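Local coordinates for TruD (Uncultured prochloron, PDB 4BS9), which is a cyanobactin heterocyclase of the YcaO family, a zinc-binding, processive adenylase that probably cyclises residues of its precursor peptide to heterocycles, at residues 8-22 with 31-45. Numbering follows the deposited sequence.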
loop_
_atom_site.group_PDB
_atom_site.type_symbol
_atom_site.label_atom_id
_atom_site.label_comp_id
_atom_site.label_asym_id
_atom_site.label_seq_id
_atom_site.Cartn_x
_atom_site.Cartn_y
_atom_site.Cartn_z
ATOM N N ILE A 8 -19.785 31.571 12.272
ATOM C CA ILE A 8 -19.138 30.282 12.403
ATOM C C ILE A 8 -19.130 29.706 10.991
ATOM O O ILE A 8 -20.127 29.823 10.252
ATOM C CB ILE A 8 -19.918 29.356 13.372
ATOM C CG1 ILE A 8 -19.958 29.943 14.779
ATOM C CG2 ILE A 8 -19.283 27.982 13.470
ATOM C CD1 ILE A 8 -18.613 29.980 15.480
ATOM N N LYS A 9 -18.007 29.106 10.605
ATOM C CA LYS A 9 -17.812 28.727 9.206
ATOM C C LYS A 9 -18.983 27.894 8.722
ATOM O O LYS A 9 -19.511 27.042 9.462
ATOM C CB LYS A 9 -16.480 28.033 8.985
ATOM C CG LYS A 9 -15.343 29.021 9.107
ATOM C CD LYS A 9 -13.994 28.349 9.139
ATOM C CE LYS A 9 -12.920 29.405 9.287
ATOM N NZ LYS A 9 -11.552 28.831 9.369
ATOM N N PRO A 10 -19.436 28.180 7.495
ATOM C CA PRO A 10 -20.684 27.601 7.022
ATOM C C PRO A 10 -20.627 26.097 6.805
ATOM O O PRO A 10 -21.665 25.497 6.602
ATOM C CB PRO A 10 -20.959 28.340 5.706
ATOM C CG PRO A 10 -19.657 28.921 5.291
ATOM C CD PRO A 10 -18.843 29.124 6.531
ATOM N N HIS A 11 -19.448 25.485 6.866
ATOM C CA HIS A 11 -19.377 24.038 6.730
ATOM C C HIS A 11 -19.595 23.321 8.040
ATOM O O HIS A 11 -19.609 22.097 8.060
ATOM C CB HIS A 11 -18.077 23.571 6.056
ATOM C CG HIS A 11 -16.864 23.663 6.915
ATOM N ND1 HIS A 11 -16.076 24.788 6.965
ATOM C CD2 HIS A 11 -16.269 22.755 7.719
ATOM C CE1 HIS A 11 -15.060 24.581 7.783
ATOM N NE2 HIS A 11 -15.154 23.355 8.253
ATOM N N PHE A 12 -19.777 24.079 9.123
ATOM C CA PHE A 12 -20.103 23.506 10.426
ATOM C C PHE A 12 -21.591 23.638 10.716
ATOM O O PHE A 12 -22.176 24.699 10.521
ATOM C CB PHE A 12 -19.313 24.196 11.540
ATOM C CG PHE A 12 -17.859 23.827 11.581
ATOM C CD1 PHE A 12 -17.465 22.498 11.624
ATOM C CD2 PHE A 12 -16.884 24.809 11.592
ATOM C CE1 PHE A 12 -16.123 22.160 11.673
ATOM C CE2 PHE A 12 -15.543 24.478 11.647
ATOM C CZ PHE A 12 -15.159 23.153 11.691
ATOM N N HIS A 13 -22.201 22.540 11.158
ATOM C CA HIS A 13 -23.514 22.592 11.788
ATOM C C HIS A 13 -23.310 22.806 13.288
ATOM O O HIS A 13 -22.800 21.938 13.995
ATOM C CB HIS A 13 -24.339 21.323 11.542
ATOM C CG HIS A 13 -25.597 21.274 12.357
ATOM N ND1 HIS A 13 -26.532 22.290 12.344
ATOM C CD2 HIS A 13 -26.057 20.355 13.239
ATOM C CE1 HIS A 13 -27.518 21.993 13.172
ATOM N NE2 HIS A 13 -27.256 20.823 13.726
ATOM N N VAL A 14 -23.715 23.977 13.760
ATOM C CA VAL A 14 -23.601 24.329 15.163
ATOM C C VAL A 14 -24.761 23.739 15.946
ATOM O O VAL A 14 -25.920 23.915 15.577
ATOM C CB VAL A 14 -23.598 25.852 15.336
ATOM C CG1 VAL A 14 -23.648 26.225 16.799
ATOM C CG2 VAL A 14 -22.357 26.445 14.695
ATOM N N GLU A 15 -24.436 23.033 17.026
ATOM C CA GLU A 15 -25.432 22.473 17.924
ATOM C C GLU A 15 -25.066 22.885 19.341
ATOM O O GLU A 15 -24.034 22.467 19.872
ATOM C CB GLU A 15 -25.478 20.954 17.784
ATOM C CG GLU A 15 -26.770 20.332 18.281
ATOM C CD GLU A 15 -27.995 20.747 17.468
ATOM O OE1 GLU A 15 -28.046 20.486 16.241
ATOM O OE2 GLU A 15 -28.928 21.331 18.068
ATOM N N ILE A 16 -25.904 23.732 19.935
ATOM C CA ILE A 16 -25.652 24.282 21.263
ATOM C C ILE A 16 -26.412 23.466 22.289
ATOM O O ILE A 16 -27.629 23.358 22.212
ATOM C CB ILE A 16 -26.109 25.753 21.349
ATOM C CG1 ILE A 16 -25.307 26.609 20.355
ATOM C CG2 ILE A 16 -25.940 26.285 22.762
ATOM C CD1 ILE A 16 -25.711 28.075 20.282
ATOM N N ILE A 17 -25.701 22.906 23.257
ATOM C CA ILE A 17 -26.331 22.125 24.311
ATOM C C ILE A 17 -26.217 22.894 25.597
ATOM O O ILE A 17 -25.178 22.918 26.235
ATOM C CB ILE A 17 -25.709 20.743 24.398
ATOM C CG1 ILE A 17 -26.069 20.013 23.109
ATOM C CG2 ILE A 17 -26.218 19.997 25.627
ATOM C CD1 ILE A 17 -25.340 18.713 22.903
ATOM N N GLU A 18 -27.352 23.449 25.991
ATOM C CA GLU A 18 -27.417 24.770 26.589
ATOM C C GLU A 18 -26.358 25.150 27.605
ATOM O O GLU A 18 -25.534 26.005 27.302
ATOM C CB GLU A 18 -28.808 25.070 27.155
ATOM C CG GLU A 18 -28.983 26.507 27.651
ATOM C CD GLU A 18 -28.314 27.562 26.760
ATOM O OE1 GLU A 18 -28.332 27.427 25.514
ATOM O OE2 GLU A 18 -27.767 28.543 27.310
ATOM N N PRO A 19 -26.369 24.549 28.801
ATOM C CA PRO A 19 -25.596 25.240 29.848
ATOM C C PRO A 19 -24.180 25.626 29.389
ATOM O O PRO A 19 -23.830 26.801 29.424
ATOM C CB PRO A 19 -25.572 24.238 31.008
ATOM C CG PRO A 19 -25.885 22.914 30.390
ATOM C CD PRO A 19 -26.729 23.172 29.169
ATOM N N LYS A 20 -23.406 24.665 28.890
ATOM C CA LYS A 20 -21.957 24.844 28.780
ATOM C C LYS A 20 -21.270 24.230 27.544
ATOM O O LYS A 20 -20.055 24.322 27.399
ATOM C CB LYS A 20 -21.342 24.241 30.036
ATOM C CG LYS A 20 -20.011 24.836 30.426
ATOM C CD LYS A 20 -19.516 24.200 31.714
ATOM C CE LYS A 20 -18.038 24.474 31.948
ATOM N NZ LYS A 20 -17.422 23.417 32.801
ATOM N N GLN A 21 -22.049 23.631 26.647
ATOM C CA GLN A 21 -21.516 22.833 25.547
ATOM C C GLN A 21 -21.921 23.398 24.220
ATOM O O GLN A 21 -23.049 23.847 24.051
ATOM C CB GLN A 21 -22.049 21.389 25.623
ATOM C CG GLN A 21 -21.151 20.425 26.370
ATOM C CD GLN A 21 -19.726 20.530 25.882
ATOM O OE1 GLN A 21 -19.475 20.549 24.678
ATOM N NE2 GLN A 21 -18.790 20.649 26.808
ATOM N N VAL A 22 -20.994 23.347 23.272
ATOM C CA VAL A 22 -21.275 23.644 21.872
ATOM C C VAL A 22 -20.491 22.688 20.992
ATOM O O VAL A 22 -19.316 22.426 21.233
ATOM C CB VAL A 22 -20.874 25.072 21.509
ATOM C CG1 VAL A 22 -20.913 25.268 20.004
ATOM C CG2 VAL A 22 -21.800 26.057 22.196
ATOM N N HIS A 31 -15.659 19.377 16.247
ATOM C CA HIS A 31 -14.987 20.140 17.291
ATOM C C HIS A 31 -15.982 20.439 18.386
ATOM O O HIS A 31 -17.161 20.655 18.116
ATOM C CB HIS A 31 -14.471 21.462 16.744
ATOM C CG HIS A 31 -13.496 21.319 15.621
ATOM N ND1 HIS A 31 -12.135 21.264 15.821
ATOM C CD2 HIS A 31 -13.685 21.236 14.285
ATOM C CE1 HIS A 31 -11.526 21.145 14.656
ATOM N NE2 HIS A 31 -12.444 21.123 13.708
ATOM N N ALA A 32 -15.507 20.453 19.622
ATOM C CA ALA A 32 -16.338 20.851 20.737
ATOM C C ALA A 32 -15.781 22.122 21.359
ATOM O O ALA A 32 -14.572 22.348 21.361
ATOM C CB ALA A 32 -16.415 19.733 21.758
ATOM N N LEU A 33 -16.676 22.975 21.844
ATOM C CA LEU A 33 -16.288 24.130 22.634
ATOM C C LEU A 33 -16.977 24.050 23.966
ATOM O O LEU A 33 -18.099 23.550 24.068
ATOM C CB LEU A 33 -16.659 25.423 21.942
ATOM C CG LEU A 33 -15.844 25.694 20.685
ATOM C CD1 LEU A 33 -16.446 26.889 19.960
ATOM C CD2 LEU A 33 -14.373 25.922 20.998
ATOM N N THR A 34 -16.292 24.554 24.988
ATOM C CA THR A 34 -16.751 24.453 26.357
ATOM C C THR A 34 -16.736 25.832 27.014
ATOM O O THR A 34 -15.706 26.496 27.096
ATOM C CB THR A 34 -15.877 23.449 27.141
ATOM O OG1 THR A 34 -15.655 22.293 26.328
ATOM C CG2 THR A 34 -16.541 23.028 28.443
ATOM N N GLY A 35 -17.906 26.258 27.467
ATOM C CA GLY A 35 -18.049 27.519 28.157
ATOM C C GLY A 35 -19.447 28.060 27.991
ATOM O O GLY A 35 -20.008 28.021 26.894
ATOM N N GLN A 36 -19.996 28.577 29.085
ATOM C CA GLN A 36 -21.260 29.305 29.074
ATOM C C GLN A 36 -21.194 30.492 28.118
ATOM O O GLN A 36 -22.196 30.850 27.511
ATOM C CB GLN A 36 -21.605 29.817 30.468
ATOM C CG GLN A 36 -21.734 28.738 31.539
ATOM C CD GLN A 36 -20.398 28.215 32.050
ATOM O OE1 GLN A 36 -19.342 28.764 31.745
ATOM N NE2 GLN A 36 -20.440 27.139 32.815
ATOM N N LEU A 37 -20.022 31.107 27.978
ATOM C CA LEU A 37 -19.887 32.242 27.066
ATOM C C LEU A 37 -20.178 31.829 25.629
ATOM O O LEU A 37 -20.941 32.508 24.936
ATOM C CB LEU A 37 -18.515 32.925 27.188
ATOM C CG LEU A 37 -18.463 34.033 28.250
ATOM C CD1 LEU A 37 -18.481 33.447 29.654
ATOM C CD2 LEU A 37 -17.231 34.894 28.077
ATOM N N TYR A 38 -19.610 30.707 25.194
ATOM C CA TYR A 38 -19.840 30.223 23.823
ATOM C C TYR A 38 -21.321 29.991 23.548
ATOM O O TYR A 38 -21.805 30.332 22.477
ATOM C CB TYR A 38 -19.073 28.943 23.556
ATOM C CG TYR A 38 -17.585 29.114 23.592
ATOM C CD1 TYR A 38 -16.935 29.951 22.681
ATOM C CD2 TYR A 38 -16.810 28.428 24.523
ATOM C CE1 TYR A 38 -15.550 30.106 22.703
ATOM C CE2 TYR A 38 -15.427 28.570 24.546
ATOM C CZ TYR A 38 -14.805 29.408 23.641
ATOM O OH TYR A 38 -13.444 29.537 23.679
ATOM N N CYS A 39 -22.045 29.433 24.515
ATOM C CA CYS A 39 -23.478 29.172 24.330
ATOM C C CYS A 39 -24.289 30.444 24.191
ATOM O O CYS A 39 -25.363 30.438 23.584
ATOM C CB CYS A 39 -24.042 28.363 25.488
ATOM S SG CYS A 39 -23.245 26.761 25.690
ATOM N N GLN A 40 -23.778 31.529 24.756
ATOM C CA GLN A 40 -24.474 32.803 24.719
ATOM C C GLN A 40 -24.183 33.660 23.500
ATOM O O GLN A 40 -25.019 34.485 23.134
ATOM C CB GLN A 40 -24.119 33.585 25.951
ATOM C CG GLN A 40 -24.608 32.907 27.205
ATOM C CD GLN A 40 -24.257 33.707 28.438
ATOM O OE1 GLN A 40 -24.837 34.771 28.677
ATOM N NE2 GLN A 40 -23.300 33.213 29.222
ATOM N N ILE A 41 -23.010 33.474 22.890
ATOM C CA ILE A 41 -22.570 34.291 21.753
ATOM C C ILE A 41 -22.873 33.634 20.393
ATOM O O ILE A 41 -23.317 34.301 19.452
ATOM C CB ILE A 41 -21.064 34.595 21.862
ATOM C CG1 ILE A 41 -20.805 35.420 23.120
ATOM C CG2 ILE A 41 -20.579 35.347 20.632
ATOM C CD1 ILE A 41 -19.351 35.780 23.371
ATOM N N LEU A 42 -22.650 32.327 20.311
ATOM C CA LEU A 42 -22.777 31.594 19.062
ATOM C C LEU A 42 -24.148 31.620 18.391
ATOM O O LEU A 42 -24.215 31.458 17.175
ATOM C CB LEU A 42 -22.301 30.154 19.224
ATOM C CG LEU A 42 -20.809 30.048 18.878
ATOM C CD1 LEU A 42 -19.937 30.880 19.809
ATOM C CD2 LEU A 42 -20.348 28.608 18.900
ATOM N N PRO A 43 -25.237 31.842 19.151
ATOM C CA PRO A 43 -26.479 32.088 18.442
ATOM C C PRO A 43 -26.382 33.286 17.513
ATOM O O PRO A 43 -27.131 33.359 16.557
ATOM C CB PRO A 43 -27.479 32.376 19.557
ATOM C CG PRO A 43 -26.940 31.670 20.735
ATOM C CD PRO A 43 -25.448 31.760 20.606
ATOM N N PHE A 44 -25.464 34.212 17.775
ATOM C CA PHE A 44 -25.361 35.428 16.975
ATOM C C PHE A 44 -24.256 35.366 15.926
ATOM O O PHE A 44 -24.026 36.316 15.157
ATOM C CB PHE A 44 -25.219 36.591 17.925
ATOM C CG PHE A 44 -26.322 36.625 18.938
ATOM C CD1 PHE A 44 -27.574 37.106 18.589
ATOM C CD2 PHE A 44 -26.138 36.095 20.204
ATOM C CE1 PHE A 44 -28.611 37.110 19.501
ATOM C CE2 PHE A 44 -27.175 36.088 21.117
ATOM C CZ PHE A 44 -28.413 36.599 20.766
ATOM N N LEU A 45 -23.632 34.200 15.853
ATOM C CA LEU A 45 -22.604 33.948 14.897
ATOM C C LEU A 45 -23.160 33.059 13.809
ATOM O O LEU A 45 -22.552 32.077 13.375
ATOM C CB LEU A 45 -21.422 33.336 15.619
ATOM C CG LEU A 45 -20.766 34.396 16.496
ATOM C CD1 LEU A 45 -19.582 33.826 17.256
ATOM C CD2 LEU A 45 -20.339 35.598 15.647
#
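Val22 O takes the backbone N-H of Leu33 at 2.8 Å, nearly straight at 175°, and Leu33 O takes Val22 N in return, a hydrogen-bonded antiparallel pair. Just beyond it, Gly35 N reaches Lys20 O over 2.9 Å and ties the start of helix 36-41, where Gly35 is the N-cap, to the turn before strand 21-26. On the helix side of this sheet, Val22 splits its two methyls: CG1, anti to the backbone N (chi1 169°), lies 3.6 Å from Leu42 CD2, while CG2 rests on Cys39 SG. The Ile16 and Pro43 side chains cross at about a right angle, bringing Ile16 CD1 within 3.7 Å of Pro43 CD. Ile8 closes the far end: its N bonds Leu45 O at 3.0 Å, CG1 sits on Leu45 CB and CD1 reaches Leu42 CG at 4.0 Å. Cut back to alanine, this residue would lose CG1 and CD1, which would probably open a gap beside Leu42 CG and Leu45 CB. The three-stranded sheet thus packs on helix 36-41 and the 3-10 segment 42-44 in the predicted winged helix-turn-helix domain, with helix 64-76 touching Leu33 and Tyr38, and the second subunit lying against strand 13-17.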